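Local coordinates for GDSL-like Lipase/Acylhydrolase family protein (Neisseria meningitidis, PDB 4K7J) that probably removes O-acetyl groups from peptidoglycan, as a serine-type esterase of the SGNH hydrolase family working through a catalytic triad, at residues K146-F152 / F199-P205; L162-G166 / A183-T188; E251-I257 / P302-V308; L295-G299 / C334-N338. All coordinates share one frame; numbering follows the deposited sequence.

Contact 1. Residues K146-F152 / F199-P205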
loop_
_atom_site.group_PDB
_atom_site.type_symbol
_atom_site.label_atom_id
_atom_site.label_comp_id
_atom_site.label_asym_id
_atom_site.label_seq_id
_atom_site.Cartn_x
_atom_site.Cartn_y
_atom_site.Cartn_z
ATOM N N LYS A 146 2.686 17.507 17.276
ATOM C CA LYS A 146 2.709 18.009 15.910
ATOM C C LYS A 146 3.381 17.028 14.950
ATOM O O LYS A 146 4.562 16.710 15.101
ATOM C CB LYS A 146 3.410 19.370 15.859
ATOM C CG LYS A 146 2.799 20.409 16.787
ATOM C CD LYS A 146 3.584 21.712 16.766
ATOM C CE LYS A 146 2.990 22.720 17.738
ATOM N NZ LYS A 146 2.992 22.197 19.135
ATOM N N GLN A 147 2.619 16.548 13.966
ATOM C CA GLN A 147 3.156 15.636 12.966
ATOM C C GLN A 147 3.637 16.400 11.735
ATOM O O GLN A 147 3.250 17.547 11.498
ATOM C CB GLN A 147 2.085 14.632 12.530
ATOM C CG GLN A 147 1.258 14.022 13.652
ATOM C CD GLN A 147 1.846 12.733 14.205
ATOM O OE1 GLN A 147 2.449 11.934 13.481
ATOM N NE2 GLN A 147 1.665 12.524 15.502
ATOM N N ARG A 148 4.491 15.753 10.959
ATOM C CA ARG A 148 4.806 16.215 9.625
ATOM C C ARG A 148 3.629 15.788 8.770
ATOM O O ARG A 148 3.156 14.656 8.874
ATOM C CB ARG A 148 6.084 15.560 9.118
ATOM C CG ARG A 148 7.292 15.831 9.996
ATOM C CD ARG A 148 8.467 14.951 9.618
ATOM N NE ARG A 148 9.646 15.290 10.404
ATOM C CZ ARG A 148 10.685 14.482 10.575
ATOM N NH1 ARG A 148 10.683 13.278 10.014
ATOM N NH2 ARG A 148 11.720 14.878 11.313
ATOM N N VAL A 149 3.131 16.709 7.957
ATOM C CA VAL A 149 1.982 16.430 7.113
ATOM C C VAL A 149 2.295 16.813 5.681
ATOM O O VAL A 149 2.756 17.925 5.409
ATOM C CB VAL A 149 0.727 17.184 7.593
ATOM C CG1 VAL A 149 -0.463 16.910 6.660
ATOM C CG2 VAL A 149 0.398 16.774 9.009
ATOM N N SER A 150 2.055 15.876 4.771
ATOM C CA SER A 150 2.146 16.135 3.348
ATOM C C SER A 150 0.834 15.675 2.701
ATOM O O SER A 150 0.205 14.722 3.181
ATOM C CB SER A 150 3.336 15.381 2.749
ATOM O OG SER A 150 4.571 15.933 3.173
ATOM N N LEU A 151 0.402 16.344 1.634
ATOM C CA LEU A 151 -0.822 15.927 0.951
ATOM C C LEU A 151 -0.638 15.958 -0.547
ATOM O O LEU A 151 -0.193 16.971 -1.092
ATOM C CB LEU A 151 -1.994 16.868 1.255
ATOM C CG LEU A 151 -2.319 17.495 2.604
ATOM C CD1 LEU A 151 -1.302 18.564 2.989
ATOM C CD2 LEU A 151 -3.705 18.095 2.496
ATOM N N PHE A 152 -1.030 14.892 -1.237
ATOM C CA PHE A 152 -1.202 15.031 -2.679
ATOM C C PHE A 152 -2.429 15.903 -2.903
ATOM O O PHE A 152 -3.468 15.678 -2.290
ATOM C CB PHE A 152 -1.378 13.676 -3.369
ATOM C CG PHE A 152 -0.105 12.880 -3.489
ATOM C CD1 PHE A 152 0.725 13.040 -4.589
ATOM C CD2 PHE A 152 0.262 11.976 -2.502
ATOM C CE1 PHE A 152 1.900 12.306 -4.707
ATOM C CE2 PHE A 152 1.438 11.230 -2.617
ATOM C CZ PHE A 152 2.252 11.402 -3.728
ATOM N N PHE A 199 -3.643 10.862 -1.337
ATOM C CA PHE A 199 -3.284 10.366 -0.021
ATOM C C PHE A 199 -2.624 11.491 0.755
ATOM O O PHE A 199 -2.036 12.404 0.172
ATOM C CB PHE A 199 -2.350 9.166 -0.119
ATOM C CG PHE A 199 -3.055 7.860 -0.388
ATOM C CD1 PHE A 199 -3.577 7.583 -1.641
ATOM C CD2 PHE A 199 -3.189 6.912 0.616
ATOM C CE1 PHE A 199 -4.234 6.388 -1.890
ATOM C CE2 PHE A 199 -3.831 5.701 0.371
ATOM C CZ PHE A 199 -4.352 5.442 -0.887
ATOM N N ILE A 200 -2.727 11.398 2.070
ATOM C CA ILE A 200 -2.218 12.397 2.991
ATOM C C ILE A 200 -1.244 11.710 3.940
ATOM O O ILE A 200 -1.601 10.741 4.609
ATOM C CB ILE A 200 -3.362 12.980 3.823
ATOM C CG1 ILE A 200 -4.356 13.716 2.928
ATOM C CG2 ILE A 200 -2.825 13.890 4.916
ATOM C CD1 ILE A 200 -5.548 14.254 3.674
ATOM N N ASN A 201 -0.012 12.197 3.986
ATOM C CA ASN A 201 1.021 11.560 4.795
ATOM C C ASN A 201 1.119 12.222 6.139
ATOM O O ASN A 201 1.250 13.439 6.222
ATOM C CB ASN A 201 2.385 11.656 4.130
ATOM C CG ASN A 201 3.431 10.820 4.844
ATOM O OD1 ASN A 201 3.109 9.794 5.439
ATOM N ND2 ASN A 201 4.687 11.264 4.805
ATOM N N ILE A 202 1.065 11.422 7.193
ATOM C CA ILE A 202 1.121 11.944 8.551
ATOM C C ILE A 202 2.197 11.180 9.330
ATOM O O ILE A 202 2.016 10.005 9.650
ATOM C CB ILE A 202 -0.260 11.824 9.218
ATOM C CG1 ILE A 202 -1.319 12.522 8.347
ATOM C CG2 ILE A 202 -0.245 12.384 10.638
ATOM C CD1 ILE A 202 -2.742 12.324 8.816
ATOM N N GLU A 203 3.314 11.856 9.608
ATOM C CA GLU A 203 4.516 11.233 10.166
ATOM C C GLU A 203 4.923 11.868 11.496
ATOM O O GLU A 203 4.843 13.084 11.674
ATOM C CB GLU A 203 5.698 11.358 9.189
ATOM C CG GLU A 203 5.670 10.412 8.016
ATOM C CD GLU A 203 6.874 10.566 7.104
ATOM O OE1 GLU A 203 7.676 11.509 7.305
ATOM O OE2 GLU A 203 7.017 9.740 6.178
ATOM N N ASN A 204 5.378 11.034 12.422
ATOM C CA ASN A 204 5.881 11.498 13.707
ATOM C C ASN A 204 7.347 11.921 13.548
ATOM O O ASN A 204 8.168 11.159 13.036
ATOM C CB ASN A 204 5.666 10.391 14.760
ATOM C CG ASN A 204 6.712 10.383 15.869
ATOM O OD1 ASN A 204 7.195 11.427 16.328
ATOM N ND2 ASN A 204 7.046 9.180 16.328
ATOM N N PRO A 205 7.671 13.155 13.968
ATOM C CA PRO A 205 9.003 13.769 13.838
ATOM C C PRO A 205 10.135 12.991 14.526
ATOM O O PRO A 205 11.293 13.138 14.132
ATOM C CB PRO A 205 8.825 15.132 14.517
ATOM C CG PRO A 205 7.644 14.954 15.430
ATOM C CD PRO A 205 6.730 14.037 14.681
HETATM O O HOH W 1 1.017 9.700 12.615
#

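Contact 2. Residues L162-G166 / A183-T188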
loop_
_atom_site.group_PDB
_atom_site.type_symbol
_atom_site.label_atom_id
_atom_site.label_comp_id
_atom_site.label_asym_id
_atom_site.label_seq_id
_atom_site.Cartn_x
_atom_site.Cartn_y
_atom_site.Cartn_z
ATOM N N LEU A 162 -5.638 26.285 1.001
ATOM C CA LEU A 162 -6.521 25.587 1.925
ATOM C C LEU A 162 -5.911 25.794 3.295
ATOM O O LEU A 162 -4.830 26.387 3.408
ATOM C CB LEU A 162 -6.672 24.083 1.578
ATOM C CG LEU A 162 -5.451 23.221 1.243
ATOM C CD1 LEU A 162 -4.603 22.924 2.471
ATOM C CD2 LEU A 162 -5.894 21.907 0.548
ATOM N N THR A 163 -6.583 25.323 4.339
ATOM C CA THR A 163 -6.009 25.443 5.666
ATOM C C THR A 163 -5.888 24.082 6.310
ATOM O O THR A 163 -6.755 23.234 6.147
ATOM C CB THR A 163 -6.830 26.364 6.596
ATOM O OG1 THR A 163 -8.087 25.747 6.890
ATOM C CG2 THR A 163 -7.061 27.748 5.961
ATOM N N VAL A 164 -4.807 23.893 7.054
ATOM C CA VAL A 164 -4.574 22.675 7.817
ATOM C C VAL A 164 -4.420 23.090 9.276
ATOM O O VAL A 164 -3.482 23.815 9.613
ATOM C CB VAL A 164 -3.284 21.995 7.348
ATOM C CG1 VAL A 164 -3.008 20.766 8.174
ATOM C CG2 VAL A 164 -3.368 21.639 5.863
ATOM N N ASN A 165 -5.341 22.639 10.135
ATOM C CA ASN A 165 -5.472 23.161 11.505
ATOM C C ASN A 165 -5.358 24.687 11.590
ATOM O O ASN A 165 -4.659 25.215 12.445
ATOM C CB ASN A 165 -4.464 22.510 12.460
ATOM C CG ASN A 165 -4.820 21.069 12.791
ATOM O OD1 ASN A 165 -5.723 20.495 12.196
ATOM N ND2 ASN A 165 -4.090 20.474 13.727
ATOM N N GLY A 166 -6.037 25.389 10.696
ATOM C CA GLY A 166 -6.036 26.840 10.725
ATOM C C GLY A 166 -4.895 27.522 9.984
ATOM O O GLY A 166 -4.968 28.714 9.695
ATOM N N ALA A 183 1.297 19.870 11.464
ATOM C CA ALA A 183 0.132 19.998 12.329
ATOM C C ALA A 183 0.041 18.786 13.237
ATOM O O ALA A 183 0.769 17.813 13.056
ATOM C CB ALA A 183 -1.138 20.122 11.493
ATOM N N ALA A 184 -0.867 18.835 14.201
ATOM C CA ALA A 184 -1.082 17.705 15.086
ATOM C C ALA A 184 -2.355 16.964 14.692
ATOM O O ALA A 184 -3.079 17.384 13.788
ATOM C CB ALA A 184 -1.156 18.171 16.538
ATOM N N LEU A 185 -2.609 15.846 15.362
ATOM C CA LEU A 185 -3.877 15.144 15.228
ATOM C C LEU A 185 -4.718 15.440 16.471
ATOM O O LEU A 185 -4.173 15.528 17.566
ATOM C CB LEU A 185 -3.638 13.641 15.055
ATOM C CG LEU A 185 -3.116 13.228 13.668
ATOM C CD1 LEU A 185 -2.396 11.901 13.709
ATOM C CD2 LEU A 185 -4.268 13.145 12.684
ATOM N N PRO A 186 -6.046 15.612 16.315
ATOM C CA PRO A 186 -6.850 15.550 15.087
ATOM C C PRO A 186 -6.488 16.632 14.081
ATOM O O PRO A 186 -6.110 17.737 14.456
ATOM C CB PRO A 186 -8.284 15.770 15.586
ATOM C CG PRO A 186 -8.247 15.410 17.031
ATOM C CD PRO A 186 -6.890 15.832 17.503
ATOM N N LEU A 187 -6.604 16.290 12.806
ATOM C CA LEU A 187 -6.159 17.140 11.725
ATOM C C LEU A 187 -7.391 17.601 10.972
ATOM O O LEU A 187 -8.139 16.773 10.473
ATOM C CB LEU A 187 -5.280 16.321 10.777
ATOM C CG LEU A 187 -4.611 17.012 9.601
ATOM C CD1 LEU A 187 -3.720 18.070 10.162
ATOM C CD2 LEU A 187 -3.781 16.015 8.801
ATOM N N THR A 188 -7.597 18.910 10.884
ATOM C CA THR A 188 -8.765 19.450 10.189
ATOM C C THR A 188 -8.337 20.282 8.991
ATOM O O THR A 188 -7.550 21.208 9.119
ATOM C CB THR A 188 -9.646 20.279 11.133
ATOM O OG1 THR A 188 -10.166 19.420 12.151
ATOM C CG2 THR A 188 -10.815 20.909 10.378
HETATM O O HOH W 2 -8.085 24.106 9.067
HETATM O O HOH W 3 -1.697 21.858 14.791
#

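Contact 3. Residues E251-I257 / P302-V308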
loop_
_atom_site.group_PDB
_atom_site.type_symbol
_atom_site.label_atom_id
_atom_site.label_comp_id
_atom_site.label_asym_id
_atom_site.label_seq_id
_atom_site.Cartn_x
_atom_site.Cartn_y
_atom_site.Cartn_z
ATOM N N GLU A 251 -5.643 -11.003 -11.355
ATOM C CA GLU A 251 -5.033 -11.464 -12.600
ATOM C C GLU A 251 -5.396 -12.941 -12.786
ATOM O O GLU A 251 -5.758 -13.369 -13.878
ATOM C CB GLU A 251 -3.501 -11.306 -12.565
ATOM C CG GLU A 251 -2.978 -9.870 -12.665
ATOM C CD GLU A 251 -2.888 -9.158 -11.318
ATOM O OE1 GLU A 251 -3.587 -9.590 -10.385
ATOM O OE2 GLU A 251 -2.114 -8.171 -11.194
ATOM N N ALA A 252 -5.327 -13.703 -11.698
ATOM C CA ALA A 252 -5.585 -15.147 -11.744
ATOM C C ALA A 252 -6.989 -15.502 -12.206
ATOM O O ALA A 252 -7.210 -16.595 -12.725
ATOM C CB ALA A 252 -5.323 -15.776 -10.394
ATOM N N PHE A 253 -7.946 -14.598 -12.009
ATOM C CA PHE A 253 -9.331 -14.899 -12.394
ATOM C C PHE A 253 -9.664 -14.470 -13.816
ATOM O O PHE A 253 -10.795 -14.648 -14.273
ATOM C CB PHE A 253 -10.330 -14.319 -11.392
ATOM C CG PHE A 253 -10.516 -15.175 -10.185
ATOM C CD1 PHE A 253 -11.429 -16.219 -10.196
ATOM C CD2 PHE A 253 -9.749 -14.974 -9.054
ATOM C CE1 PHE A 253 -11.589 -17.028 -9.090
ATOM C CE2 PHE A 253 -9.909 -15.774 -7.941
ATOM C CZ PHE A 253 -10.834 -16.807 -7.961
ATOM N N ASN A 254 -8.673 -13.922 -14.515
ATOM C CA ASN A 254 -8.819 -13.632 -15.938
ATOM C C ASN A 254 -8.422 -14.866 -16.746
ATOM O O ASN A 254 -7.238 -15.102 -16.979
ATOM C CB ASN A 254 -7.959 -12.426 -16.345
ATOM C CG ASN A 254 -8.140 -12.044 -17.814
ATOM O OD1 ASN A 254 -8.797 -12.756 -18.583
ATOM N ND2 ASN A 254 -7.544 -10.928 -18.212
ATOM N N ASN A 255 -9.408 -15.658 -17.167
ATOM C CA ASN A 255 -9.124 -16.883 -17.911
ATOM C C ASN A 255 -8.299 -16.619 -19.185
ATOM O O ASN A 255 -7.584 -17.488 -19.665
ATOM C CB ASN A 255 -10.423 -17.627 -18.266
ATOM C CG ASN A 255 -11.152 -18.191 -17.042
ATOM O OD1 ASN A 255 -10.564 -18.409 -15.975
ATOM N ND2 ASN A 255 -12.445 -18.450 -17.207
ATOM N N ASN A 256 -8.380 -15.406 -19.714
ATOM C CA ASN A 256 -7.734 -15.112 -20.985
ATOM C C ASN A 256 -6.479 -14.246 -20.864
ATOM O O ASN A 256 -6.014 -13.682 -21.847
ATOM C CB ASN A 256 -8.743 -14.491 -21.955
ATOM C CG ASN A 256 -10.049 -15.283 -22.024
ATOM O OD1 ASN A 256 -11.146 -14.719 -21.951
ATOM N ND2 ASN A 256 -9.931 -16.596 -22.150
ATOM N N ILE A 257 -5.922 -14.163 -19.661
ATOM C CA ILE A 257 -4.724 -13.365 -19.438
ATOM C C ILE A 257 -3.549 -13.852 -20.308
ATOM O O ILE A 257 -3.382 -15.046 -20.549
ATOM C CB ILE A 257 -4.336 -13.350 -17.936
ATOM C CG1 ILE A 257 -3.293 -12.265 -17.649
ATOM C CG2 ILE A 257 -3.869 -14.722 -17.494
ATOM C CD1 ILE A 257 -3.063 -12.011 -16.169
ATOM N N PRO A 302 -8.509 -21.519 -9.721
ATOM C CA PRO A 302 -8.752 -20.935 -11.043
ATOM C C PRO A 302 -7.682 -21.425 -12.002
ATOM O O PRO A 302 -6.538 -21.652 -11.593
ATOM C CB PRO A 302 -8.594 -19.428 -10.802
ATOM C CG PRO A 302 -8.720 -19.252 -9.321
ATOM C CD PRO A 302 -8.157 -20.497 -8.725
ATOM N N VAL A 303 -8.060 -21.575 -13.264
ATOM C CA VAL A 303 -7.206 -22.155 -14.292
ATOM C C VAL A 303 -5.885 -21.404 -14.522
ATOM O O VAL A 303 -4.885 -22.006 -14.906
ATOM C CB VAL A 303 -8.003 -22.286 -15.622
ATOM C CG1 VAL A 303 -7.148 -22.865 -16.741
ATOM C CG2 VAL A 303 -9.231 -23.157 -15.399
ATOM N N ARG A 304 -5.863 -20.097 -14.271
ATOM C CA ARG A 304 -4.643 -19.331 -14.537
ATOM C C ARG A 304 -3.835 -18.971 -13.288
ATOM O O ARG A 304 -2.844 -18.241 -13.381
ATOM C CB ARG A 304 -4.969 -18.060 -15.329
ATOM C CG ARG A 304 -5.915 -18.286 -16.512
ATOM C CD ARG A 304 -5.415 -19.421 -17.427
ATOM N NE ARG A 304 -4.055 -19.173 -17.895
ATOM C CZ ARG A 304 -3.752 -18.350 -18.893
ATOM N NH1 ARG A 304 -4.714 -17.703 -19.529
ATOM N NH2 ARG A 304 -2.488 -18.171 -19.253
ATOM N N LEU A 305 -4.253 -19.469 -12.124
ATOM C CA LEU A 305 -3.626 -19.064 -10.870
ATOM C C LEU A 305 -2.167 -19.478 -10.806
ATOM O O LEU A 305 -1.299 -18.673 -10.462
ATOM C CB LEU A 305 -4.376 -19.627 -9.661
ATOM C CG LEU A 305 -3.739 -19.362 -8.300
ATOM C CD1 LEU A 305 -3.589 -17.836 -8.048
ATOM C CD2 LEU A 305 -4.557 -20.003 -7.193
ATOM N N THR A 306 -1.899 -20.739 -11.126
ATOM C CA THR A 306 -0.535 -21.261 -11.054
ATOM C C THR A 306 0.396 -20.480 -11.974
ATOM O O THR A 306 1.485 -20.083 -11.568
ATOM C CB THR A 306 -0.498 -22.789 -11.363
ATOM O OG1 THR A 306 -1.167 -23.494 -10.312
ATOM C CG2 THR A 306 0.943 -23.314 -11.484
ATOM N N GLU A 307 -0.045 -20.215 -13.197
ATOM C CA GLU A 307 0.794 -19.473 -14.138
ATOM C C GLU A 307 1.089 -18.050 -13.657
ATOM O O GLU A 307 2.208 -17.538 -13.826
ATOM C CB GLU A 307 0.138 -19.425 -15.510
ATOM C CG GLU A 307 -0.006 -20.777 -16.175
ATOM C CD GLU A 307 -1.101 -20.749 -17.202
ATOM O OE1 GLU A 307 -0.861 -20.220 -18.309
ATOM O OE2 GLU A 307 -2.212 -21.222 -16.878
ATOM N N VAL A 308 0.085 -17.414 -13.051
ATOM C CA VAL A 308 0.264 -16.078 -12.490
ATOM C C VAL A 308 1.272 -16.072 -11.339
ATOM O O VAL A 308 2.178 -15.245 -11.319
ATOM C CB VAL A 308 -1.078 -15.463 -12.037
ATOM C CG1 VAL A 308 -0.852 -14.193 -11.184
ATOM C CG2 VAL A 308 -1.941 -15.158 -13.240
HETATM O O HOH W 4 -8.405 -18.603 -14.331
HETATM O O HOH W 5 -10.892 -20.800 -13.733
#

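Contact 4. Residues L295-G299 / C334-N338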
loop_
_atom_site.group_PDB
_atom_site.type_symbol
_atom_site.label_atom_id
_atom_site.label_comp_id
_atom_site.label_asym_id
_atom_site.label_seq_id
_atom_site.Cartn_x
_atom_site.Cartn_y
_atom_site.Cartn_z
ATOM N N LEU A 295 -15.642 -26.613 -3.386
ATOM C CA LEU A 295 -16.090 -27.992 -3.217
ATOM C C LEU A 295 -14.958 -29.014 -3.192
ATOM O O LEU A 295 -14.055 -28.981 -4.027
ATOM C CB LEU A 295 -17.069 -28.377 -4.328
ATOM C CG LEU A 295 -18.514 -27.881 -4.258
ATOM C CD1 LEU A 295 -19.241 -28.227 -5.549
ATOM C CD2 LEU A 295 -19.236 -28.488 -3.058
ATOM N N GLY A 296 -15.018 -29.918 -2.219
ATOM C CA GLY A 296 -14.283 -31.166 -2.286
ATOM C C GLY A 296 -12.841 -31.194 -1.833
ATOM O O GLY A 296 -11.946 -31.424 -2.646
ATOM N N VAL A 297 -12.616 -30.964 -0.541
ATOM C CA VAL A 297 -11.303 -31.177 0.090
ATOM C C VAL A 297 -10.178 -30.248 -0.380
ATOM O O VAL A 297 -9.417 -29.726 0.438
ATOM C CB VAL A 297 -10.841 -32.657 -0.030
ATOM C CG1 VAL A 297 -9.364 -32.807 0.317
ATOM C CG2 VAL A 297 -11.695 -33.554 0.852
ATOM N N CYS A 298 -10.081 -30.035 -1.690
ATOM C CA CYS A 298 -8.949 -29.314 -2.262
ATOM C C CYS A 298 -9.339 -28.187 -3.188
ATOM O O CYS A 298 -9.193 -27.010 -2.850
ATOM C CB CYS A 298 -8.080 -30.276 -3.058
ATOM S SG CYS A 298 -6.624 -30.773 -2.182
ATOM N N GLY A 299 -9.803 -28.581 -4.374
ATOM C CA GLY A 299 -10.081 -27.675 -5.471
ATOM C C GLY A 299 -11.271 -26.781 -5.219
ATOM O O GLY A 299 -11.862 -26.815 -4.142
ATOM N N CYS A 334 -3.448 -26.551 -2.061
ATOM C CA CYS A 334 -4.509 -27.232 -1.324
ATOM C C CYS A 334 -4.544 -26.804 0.146
ATOM O O CYS A 334 -4.685 -27.631 1.050
ATOM C CB CYS A 334 -4.361 -28.759 -1.448
ATOM S SG CYS A 334 -5.715 -29.722 -0.706
ATOM N N SER A 335 -4.408 -25.507 0.393
ATOM C CA SER A 335 -4.453 -25.007 1.767
ATOM C C SER A 335 -5.652 -24.090 2.014
ATOM O O SER A 335 -6.087 -23.943 3.148
ATOM C CB SER A 335 -3.167 -24.261 2.100
ATOM O OG SER A 335 -3.022 -23.144 1.242
ATOM N N MET A 336 -6.188 -23.481 0.959
ATOM C CA MET A 336 -7.260 -22.508 1.135
ATOM C C MET A 336 -8.525 -23.117 1.725
ATOM O O MET A 336 -9.170 -22.492 2.573
ATOM C CB MET A 336 -7.570 -21.738 -0.161
ATOM C CG MET A 336 -8.854 -20.889 -0.111
ATOM S SD MET A 336 -8.858 -19.647 1.212
ATOM C CE MET A 336 -8.242 -18.177 0.384
ATOM N N LYS A 337 -8.887 -24.325 1.297
ATOM C CA LYS A 337 -10.105 -24.932 1.834
ATOM C C LYS A 337 -9.966 -25.175 3.335
ATOM O O LYS A 337 -10.899 -24.951 4.098
ATOM C CB LYS A 337 -10.498 -26.220 1.105
ATOM C CG LYS A 337 -11.969 -26.605 1.326
ATOM C CD LYS A 337 -12.113 -28.086 1.654
ATOM C CE LYS A 337 -13.467 -28.425 2.296
ATOM N NZ LYS A 337 -13.500 -29.823 2.874
ATOM N N ASN A 338 -8.784 -25.602 3.760
ATOM C CA ASN A 338 -8.526 -25.790 5.178
ATOM C C ASN A 338 -8.646 -24.468 5.939
ATOM O O ASN A 338 -9.260 -24.408 7.005
ATOM C CB ASN A 338 -7.144 -26.400 5.395
ATOM C CG ASN A 338 -6.999 -27.030 6.760
ATOM O OD1 ASN A 338 -7.948 -27.618 7.288
ATOM N ND2 ASN A 338 -5.813 -26.904 7.354
HETATM O O HOH W 6 -7.707 -25.670 -0.962
#

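Contact 1. Residues K146-F152 / F199-P205
Arg148 lays one face of its guanidinium group over Pro205, with Arg148 CZ 3.7 Å from Pro205 CA. The overlap closes one end of an antiparallel strand pair, 147-152 against 199-203, within a five-stranded antiparallel sheet. The segment axes approach to 4.5 Å and run at 170°. Although Arg148 NH2 comes within 3.3 Å of Pro205 O, the angle is too poor for a hydrogen bond, so the contact rests on van der Waals packing of Pro205 CA over the guanidinium.

Arg148 with Glu203 and Ser150 with Asn201 are hydrogen-bonded pairs, each exchanging two backbone bonds, and Phe152 N adds a fifth to Phe199 O. The charges of the first pair stay apart, Arg148 NH1 lying 4.4 Å from Glu203 OE1; the Glu203 carboxylate makes its salt bridge with Arg55 instead. Asn201 ND2 also grips it, meeting Glu203 OE2 at 3.1 Å from above the carboxylate plane in an almost straight bond (177°). Both partners act on OE2 and probably restrain the carboxylate.

Val149, Leu151, Ile200 and Ile202 point to the other face, where they pack on Leu187 and Ile189 of strand 187-191, joining two sheets through an apolar layer. At the Gln147 end of the strand pair, the Gln147 side chain crosses Ile202 nearly at a right angle, its CG 3.7 Å from Ile202 CG2. A bend at chi2 (-91°) turns the Gln147 amide across the strand end, where one water donates to Gln147 OE1 at 2.8 Å and to Ile202 O at 3.1 Å.

Contact 2. Residues L162-G166 / A183-T188
Asn165 joins the end of strand 161-164 to the start of strand 187-191 mainly through its amide. From CB the side chain runs alongside the loop 184-186, and CG passes 3.9 Å from Pro186 O. There the group divides. Asn165 OD1 takes the backbone N of Thr188 at 2.8 Å in a bond of 173°, almost in line with the amide C=O. Asn165 ND2 donates to Ala184 O at 3.3 Å, reaching it from above the carbonyl plane, and more weakly to Pro186 O. A water that also accepts from Ala184 N takes ND2 at 3.0 Å.

The backbone completes the clasp, with Asn165 N donating to Thr188 O at 2.8 Å. Positive phi at Asn165 (43°) and Gly166 (87°) is consistent with a type I' hairpin turn into strand 167-170. A second water, accepting from Gly166 N and donating to Thr188 O, ties that turn to the neighbouring strand.

Beneath the amide, Val164 CG1 presses on Leu187 CD1 at 3.4 Å, closer than two methyls normally sit, and on Ala183 CB at 3.9 Å.

Both ends of the Asn165 amide are therefore engaged. Its oxygen stands in for a main-chain acceptor beside the strand, while its nitrogen spans the loop before Leu187, which contains the cis Leu185-Pro186 peptide bond, so the amide orientation is set by its partners.

Contact 3. Residues E251-I257 / P302-V308
Ala252, in the short, weakly bonded helical turn around 251-252, is wedged against the first turn of helix 305-318. Its CB meets Leu305 CD1 at 3.6 Å, and Val308 CG2 lies 3.9 Å from Ala252 CA. Beside this buried patch Pro302 CG sits over one face of the Phe253 ring, 3.8 Å from the centroid and 24° off the normal, a CH-pi contact.

The opposite character prevails around Asn255, where water enters the contact. One molecule donates to Ala252 O and to Asn255 OD1 while accepting from Arg304 N; another links Asn255 OD1 to Val303 N.

Arg304, just before helix 305-318, holds the type I turn 254-257. Bends at chi2 and chi3 fold its chain back, so that NH1 donates to Asn255 O at 2.9 Å, in the guanidinium plane though from above the carbonyl plane, and to Ile257 O at 3.1 Å, on a lone pair but tilted from the guanidinium plane. Ile257 CG2 lies over one face, nearest NH1. NE and NH2 grip the Glu307 carboxylate side-on, with NH2 to OE1 at 2.8 Å.

With all three nitrogens engaged, the guanidinium is held in orientation. Its charge is probably balanced by Glu307, leaving NH1 to bind two neutral carbonyls.

Contact 4. Residues L295-G299 / C334-N338
Cys298 and Cys334 form a disulfide that fastens the loop between strand 281-286 and helix 305-318 to the start of helix 336-341, within the SGNH hydrolase domain. The S-S bond itself is ordinary: SG to SG is 2.0 Å between the two cysteines, and the torsion about that bond is -96°, close to perpendicular. Cys334 SG is anti to its own backbone N (chi1 -174°), which carries the sulfur out toward the loop.

Van der Waals contact comes from Lys337, three residues on, in the first turn of helix 336-341. Its aliphatic chain, bent at chi2 (-134°), runs alongside Val297, with Lys337 CD 3.4 Å from Val297 O and Lys337 CB 3.7 Å from the same oxygen. Lys337 NZ lies 3.7 Å from Val297 N, a backbone nitrogen buried here without a partner in the model.

Polar links between the segments are indirect, since no hydrogen bond joins them. On the helix side, the Glu289 carboxylate accepts from the backbone nitrogens of Cys334, Ser335 and Met336, which should hold the helix start beside the disulfide. Across the contact a single water serves as the bridge, donating to Cys298 O at 2.8 Å and accepting from Lys337 N at 2.9 Å.

Contacts 1 and 2 belong to one beta region, their centres 10 Å apart: both lie in the stretch 146-205 and they touch, Ile202 CG2 meeting Leu185 CD1 at 3.8 Å and Ile202 CD1 meeting Leu187 CD2 at 3.8 Å. Contacts 3 and 4 lie across the chain's centre from them, in the alpha/beta part of the chain; contact 1 is about 38 Å from contact 3, centre to centre. Along the chain the segments of contacts 3 and 4 alternate, with 295-299 leading into 302-308, and their centres are about 18 Å apart. A bound buffer molecule, probably from the crystallisation liquor, lies about 4 Å from the Phe253 side chain and about 9 Å from that of Cys298.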